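Local coordinates for coat protein (Sulfolobus turreted icosahedral virus, PDB 2BBD) that is the major capsid protein that builds the shell of an archaeal virus, with an architecture pointing to common ancestry with eukaryotic and bacterial viruses, at residues Ile3-Trp14 and Ile146-Glu157. Sequence-based numbering, arbitrary orientation.
Sequences IYTETLQQTYAW and INASFYITITYE
Leu8 drives its two methyls against two isoleucines, two residues apart on the facing strand: CD1 lies 3.4 Å from Ile154 CD1, a tight fit, and CD2 reaches Ile152 CG2. On the same face, the edge of the Tyr12 ring meets Ile152 CG1, while Ile20, Ile22 and Ile24 of strand 19-24 cover this apolar row from the second sheet. Farther along, Trp14 lays one ring face over Ile146, whose CG1 makes a CH-pi contact 4.2 Å from the six-membered ring centroid, and turns its CD1 edge to Phe150 CZ; its NE1 bonds to Leu60 O. Toward the other end, Tyr4 CG stands between its backbone N and carbonyl carbon (chi1 65°), folding the ring back over Tyr156 CB, 3.9 Å from the ring centroid; Tyr4 OH bonds to Asn28. Glu6 OE1 comes within 3.5 Å of Tyr156 CE1, carboxylate and ring nearly perpendicular (88°), while Tyr156 OH bonds to Pro25 O. The opposite face carries a row of hydroxyls: Thr5 OG1 and Thr155 OG1 hydrogen-bond at 2.9 Å, Thr7 OG1 and Thr153 OG1 at 3.0 Å, and one water joins Thr11 OG1 to Ser149 OG. Backbone hydrogen bonds form two antiparallel ladders, Ile3-Thr7 with Thr153-Glu157 and Tyr12-Ala13 with Ser149-Phe150, their register shifted by two residues. Strand 2-13 is thereby outermost, within this chain, in an antiparallel sheet packed through its apolar face on a second, as in double-jelly-roll capsid proteins.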
loop_
_atom_site.group_PDB
_atom_site.type_symbol
_atom_site.label_atom_id
_atom_site.label_comp_id
_atom_site.label_asym_id
_atom_site.label_seq_id
_atom_site.Cartn_x
_atom_site.Cartn_y
_atom_site.Cartn_z
ATOM N N ILE A 3 -9.132 -12.544 -18.957
ATOM C CA ILE A 3 -9.143 -12.081 -17.571
ATOM C C ILE A 3 -10.513 -12.291 -16.942
ATOM O O ILE A 3 -11.538 -11.950 -17.530
ATOM C CB ILE A 3 -8.787 -10.583 -17.485
ATOM C CG1 ILE A 3 -7.427 -10.334 -18.145
ATOM C CG2 ILE A 3 -8.768 -10.130 -16.018
ATOM C CD1 ILE A 3 -7.036 -8.855 -18.202
ATOM N N TYR A 4 -10.528 -12.861 -15.745
ATOM C CA TYR A 4 -11.785 -13.116 -15.054
ATOM C C TYR A 4 -11.586 -13.050 -13.554
ATOM O O TYR A 4 -10.476 -13.214 -13.042
ATOM C CB TYR A 4 -12.367 -14.484 -15.446
ATOM C CG TYR A 4 -11.524 -15.665 -15.019
ATOM C CD1 TYR A 4 -10.376 -16.017 -15.727
ATOM C CD2 TYR A 4 -11.858 -16.412 -13.890
ATOM C CE1 TYR A 4 -9.583 -17.079 -15.327
ATOM C CE2 TYR A 4 -11.068 -17.471 -13.476
ATOM C CZ TYR A 4 -9.933 -17.800 -14.200
ATOM O OH TYR A 4 -9.131 -18.832 -13.790
ATOM N N THR A 5 -12.684 -12.815 -12.854
ATOM C CA THR A 5 -12.640 -12.678 -11.419
ATOM C C THR A 5 -13.568 -13.639 -10.693
ATOM O O THR A 5 -14.672 -13.928 -11.155
ATOM C CB THR A 5 -13.006 -11.222 -11.034
ATOM O OG1 THR A 5 -12.047 -10.325 -11.610
ATOM C CG2 THR A 5 -13.007 -11.042 -9.543
ATOM N N GLU A 6 -13.099 -14.156 -9.563
ATOM C CA GLU A 6 -13.929 -15.021 -8.747
ATOM C C GLU A 6 -13.648 -14.814 -7.254
ATOM O O GLU A 6 -12.526 -14.487 -6.835
ATOM C CB GLU A 6 -13.796 -16.506 -9.169
ATOM C CG GLU A 6 -12.416 -17.137 -9.117
ATOM C CD GLU A 6 -12.376 -18.541 -9.771
ATOM O OE1 GLU A 6 -11.424 -19.297 -9.502
ATOM O OE2 GLU A 6 -13.281 -18.891 -10.557
ATOM N N THR A 7 -14.694 -14.979 -6.459
ATOM C CA THR A 7 -14.605 -14.800 -5.022
ATOM C C THR A 7 -14.473 -16.142 -4.319
ATOM O O THR A 7 -15.275 -17.037 -4.539
ATOM C CB THR A 7 -15.863 -14.094 -4.513
ATOM O OG1 THR A 7 -16.018 -12.860 -5.219
ATOM C CG2 THR A 7 -15.774 -13.835 -3.023
ATOM N N LEU A 8 -13.457 -16.279 -3.477
ATOM C CA LEU A 8 -13.249 -17.522 -2.744
ATOM C C LEU A 8 -14.447 -17.843 -1.836
ATOM O O LEU A 8 -15.055 -16.953 -1.235
ATOM C CB LEU A 8 -11.959 -17.428 -1.926
ATOM C CG LEU A 8 -10.669 -17.783 -2.674
ATOM C CD1 LEU A 8 -10.702 -17.232 -4.081
ATOM C CD2 LEU A 8 -9.469 -17.269 -1.914
ATOM N N GLN A 9 -14.784 -19.123 -1.756
ATOM C CA GLN A 9 -15.899 -19.583 -0.943
ATOM C C GLN A 9 -15.596 -19.413 0.540
ATOM O O GLN A 9 -16.462 -19.054 1.324
ATOM C CB GLN A 9 -16.168 -21.064 -1.232
ATOM C CG GLN A 9 -17.580 -21.507 -0.927
ATOM C CD GLN A 9 -18.574 -21.036 -1.975
ATOM O OE1 GLN A 9 -18.759 -19.831 -2.176
ATOM N NE2 GLN A 9 -19.223 -21.986 -2.650
ATOM N N GLN A 10 -14.355 -19.690 0.915
ATOM C CA GLN A 10 -13.925 -19.590 2.303
ATOM C C GLN A 10 -13.715 -18.137 2.752
ATOM O O GLN A 10 -13.030 -17.359 2.081
ATOM C CB GLN A 10 -12.632 -20.386 2.488
ATOM C CG GLN A 10 -12.062 -20.346 3.897
ATOM C CD GLN A 10 -10.944 -21.360 4.114
ATOM O OE1 GLN A 10 -10.369 -21.437 5.201
ATOM N NE2 GLN A 10 -10.635 -22.142 3.079
ATOM N N THR A 11 -14.314 -17.783 3.887
ATOM C CA THR A 11 -14.182 -16.439 4.429
ATOM C C THR A 11 -13.445 -16.533 5.758
ATOM O O THR A 11 -13.299 -17.618 6.312
ATOM C CB THR A 11 -15.553 -15.776 4.650
ATOM O OG1 THR A 11 -16.285 -16.509 5.636
ATOM C CG2 THR A 11 -16.339 -15.742 3.350
ATOM N N TYR A 12 -12.980 -15.398 6.265
ATOM C CA TYR A 12 -12.228 -15.374 7.513
ATOM C C TYR A 12 -12.809 -14.356 8.475
ATOM O O TYR A 12 -12.914 -13.165 8.164
ATOM C CB TYR A 12 -10.762 -15.067 7.203
ATOM C CG TYR A 12 -10.208 -16.007 6.152
ATOM C CD1 TYR A 12 -9.635 -17.235 6.513
ATOM C CD2 TYR A 12 -10.349 -15.718 4.791
ATOM C CE1 TYR A 12 -9.218 -18.157 5.534
ATOM C CE2 TYR A 12 -9.944 -16.631 3.808
ATOM C CZ TYR A 12 -9.380 -17.845 4.192
ATOM O OH TYR A 12 -8.983 -18.739 3.238
ATOM N N ALA A 13 -13.200 -14.835 9.650
ATOM C CA ALA A 13 -13.789 -13.970 10.651
ATOM C C ALA A 13 -12.790 -12.968 11.192
ATOM O O ALA A 13 -11.595 -13.245 11.317
ATOM C CB ALA A 13 -14.367 -14.806 11.810
ATOM N N TRP A 14 -13.296 -11.789 11.511
ATOM C CA TRP A 14 -12.467 -10.756 12.076
ATOM C C TRP A 14 -12.485 -10.938 13.591
ATOM O O TRP A 14 -13.559 -10.980 14.193
ATOM C CB TRP A 14 -13.029 -9.363 11.732
ATOM C CG TRP A 14 -12.105 -8.237 12.118
ATOM C CD1 TRP A 14 -11.218 -7.593 11.304
ATOM C CD2 TRP A 14 -11.916 -7.684 13.432
ATOM N NE1 TRP A 14 -10.485 -6.678 12.025
ATOM C CE2 TRP A 14 -10.892 -6.712 13.334
ATOM C CE3 TRP A 14 -12.511 -7.916 14.682
ATOM C CZ2 TRP A 14 -10.449 -5.977 14.435
ATOM C CZ3 TRP A 14 -12.070 -7.182 15.780
ATOM C CH2 TRP A 14 -11.046 -6.223 15.647
ATOM N N ILE A 146 -16.778 -5.628 16.907
ATOM C CA ILE A 146 -16.772 -5.819 15.453
ATOM C C ILE A 146 -17.361 -7.187 15.116
ATOM O O ILE A 146 -16.932 -8.203 15.653
ATOM C CB ILE A 146 -15.327 -5.760 14.883
ATOM C CG1 ILE A 146 -14.708 -4.384 15.145
ATOM C CG2 ILE A 146 -15.328 -6.065 13.396
ATOM C CD1 ILE A 146 -15.436 -3.264 14.497
ATOM N N ASN A 147 -18.345 -7.205 14.226
ATOM C CA ASN A 147 -18.980 -8.450 13.811
ATOM C C ASN A 147 -18.859 -8.504 12.279
ATOM O O ASN A 147 -19.744 -8.051 11.560
ATOM C CB ASN A 147 -20.450 -8.449 14.250
ATOM C CG ASN A 147 -20.662 -7.741 15.597
ATOM O OD1 ASN A 147 -21.368 -6.722 15.678
ATOM N ND2 ASN A 147 -20.042 -8.265 16.651
ATOM N N ALA A 148 -17.754 -9.062 11.790
ATOM C CA ALA A 148 -17.509 -9.125 10.353
ATOM C C ALA A 148 -16.543 -10.237 9.923
ATOM O O ALA A 148 -15.947 -10.932 10.754
ATOM C CB ALA A 148 -16.975 -7.758 9.880
ATOM N N SER A 149 -16.385 -10.370 8.610
ATOM C CA SER A 149 -15.502 -11.365 8.005
ATOM C C SER A 149 -14.812 -10.785 6.768
ATOM O O SER A 149 -15.308 -9.836 6.145
ATOM C CB SER A 149 -16.299 -12.605 7.569
ATOM O OG SER A 149 -16.885 -13.286 8.664
ATOM N N PHE A 150 -13.673 -11.375 6.417
ATOM C CA PHE A 150 -12.924 -10.971 5.244
ATOM C C PHE A 150 -13.320 -11.843 4.075
ATOM O O PHE A 150 -13.325 -13.077 4.193
ATOM C CB PHE A 150 -11.424 -11.141 5.449
ATOM C CG PHE A 150 -10.825 -10.179 6.426
ATOM C CD1 PHE A 150 -10.591 -10.561 7.741
ATOM C CD2 PHE A 150 -10.454 -8.898 6.019
ATOM C CE1 PHE A 150 -9.984 -9.678 8.642
ATOM C CE2 PHE A 150 -9.851 -8.012 6.908
ATOM C CZ PHE A 150 -9.614 -8.405 8.222
ATOM N N TYR A 151 -13.641 -11.193 2.957
ATOM C CA TYR A 151 -13.998 -11.860 1.716
ATOM C C TYR A 151 -12.847 -11.635 0.741
ATOM O O TYR A 151 -12.387 -10.504 0.553
ATOM C CB TYR A 151 -15.292 -11.280 1.145
ATOM C CG TYR A 151 -16.476 -11.523 2.038
ATOM C CD1 TYR A 151 -16.614 -10.831 3.237
ATOM C CD2 TYR A 151 -17.439 -12.484 1.709
ATOM C CE1 TYR A 151 -17.677 -11.083 4.095
ATOM C CE2 TYR A 151 -18.511 -12.751 2.563
ATOM C CZ TYR A 151 -18.621 -12.045 3.754
ATOM O OH TYR A 151 -19.659 -12.302 4.614
ATOM N N ILE A 152 -12.381 -12.719 0.132
ATOM C CA ILE A 152 -11.266 -12.663 -0.797
ATOM C C ILE A 152 -11.718 -12.845 -2.241
ATOM O O ILE A 152 -12.426 -13.799 -2.562
ATOM C CB ILE A 152 -10.244 -13.758 -0.472
ATOM C CG1 ILE A 152 -9.853 -13.685 1.005
ATOM C CG2 ILE A 152 -9.040 -13.636 -1.398
ATOM C CD1 ILE A 152 -9.250 -12.338 1.454
ATOM N N THR A 153 -11.314 -11.927 -3.115
ATOM C CA THR A 153 -11.695 -12.027 -4.518
ATOM C C THR A 153 -10.448 -11.959 -5.392
ATOM O O THR A 153 -9.627 -11.064 -5.260
ATOM C CB THR A 153 -12.665 -10.921 -4.907
ATOM O OG1 THR A 153 -13.852 -11.044 -4.117
ATOM C CG2 THR A 153 -13.040 -11.037 -6.362
ATOM N N ILE A 154 -10.307 -12.918 -6.291
ATOM C CA ILE A 154 -9.121 -12.963 -7.125
ATOM C C ILE A 154 -9.385 -12.722 -8.599
ATOM O O ILE A 154 -10.333 -13.261 -9.177
ATOM C CB ILE A 154 -8.413 -14.323 -6.934
ATOM C CG1 ILE A 154 -8.115 -14.519 -5.449
ATOM C CG2 ILE A 154 -7.113 -14.383 -7.741
ATOM C CD1 ILE A 154 -7.759 -15.920 -5.092
ATOM N N THR A 155 -8.555 -11.876 -9.198
ATOM C CA THR A 155 -8.670 -11.611 -10.619
ATOM C C THR A 155 -7.564 -12.433 -11.286
ATOM O O THR A 155 -6.384 -12.240 -11.008
ATOM C CB THR A 155 -8.473 -10.123 -10.948
ATOM O OG1 THR A 155 -9.552 -9.355 -10.396
ATOM C CG2 THR A 155 -8.447 -9.928 -12.456
ATOM N N TYR A 156 -7.963 -13.371 -12.139
ATOM C CA TYR A 156 -7.013 -14.229 -12.836
ATOM C C TYR A 156 -6.876 -13.839 -14.287
ATOM O O TYR A 156 -7.624 -13.018 -14.802
ATOM C CB TYR A 156 -7.473 -15.690 -12.820
ATOM C CG TYR A 156 -7.409 -16.375 -11.484
ATOM C CD1 TYR A 156 -8.561 -16.598 -10.739
ATOM C CD2 TYR A 156 -6.199 -16.840 -10.983
ATOM C CE1 TYR A 156 -8.509 -17.277 -9.526
ATOM C CE2 TYR A 156 -6.134 -17.514 -9.773
ATOM C CZ TYR A 156 -7.290 -17.730 -9.049
ATOM O OH TYR A 156 -7.218 -18.373 -7.838
ATOM N N GLU A 157 -5.898 -14.445 -14.938
ATOM C CA GLU A 157 -5.695 -14.261 -16.362
ATOM C C GLU A 157 -5.208 -15.618 -16.842
ATOM O O GLU A 157 -4.244 -16.177 -16.305
ATOM C CB GLU A 157 -4.649 -13.193 -16.690
ATOM C CG GLU A 157 -4.677 -12.808 -18.168
ATOM C CD GLU A 157 -3.620 -11.789 -18.551
ATOM O OE1 GLU A 157 -3.426 -10.808 -17.805
ATOM O OE2 GLU A 157 -2.992 -11.963 -19.614
HETATM O O HOH W 1 -10.416 -19.545 -7.276
HETATM O O HOH W 2 -16.520 -16.094 8.401
HETATM O O HOH W 3 -16.156 -10.285 13.809
HETATM O O HOH W 4 -14.711 -9.821 16.908
#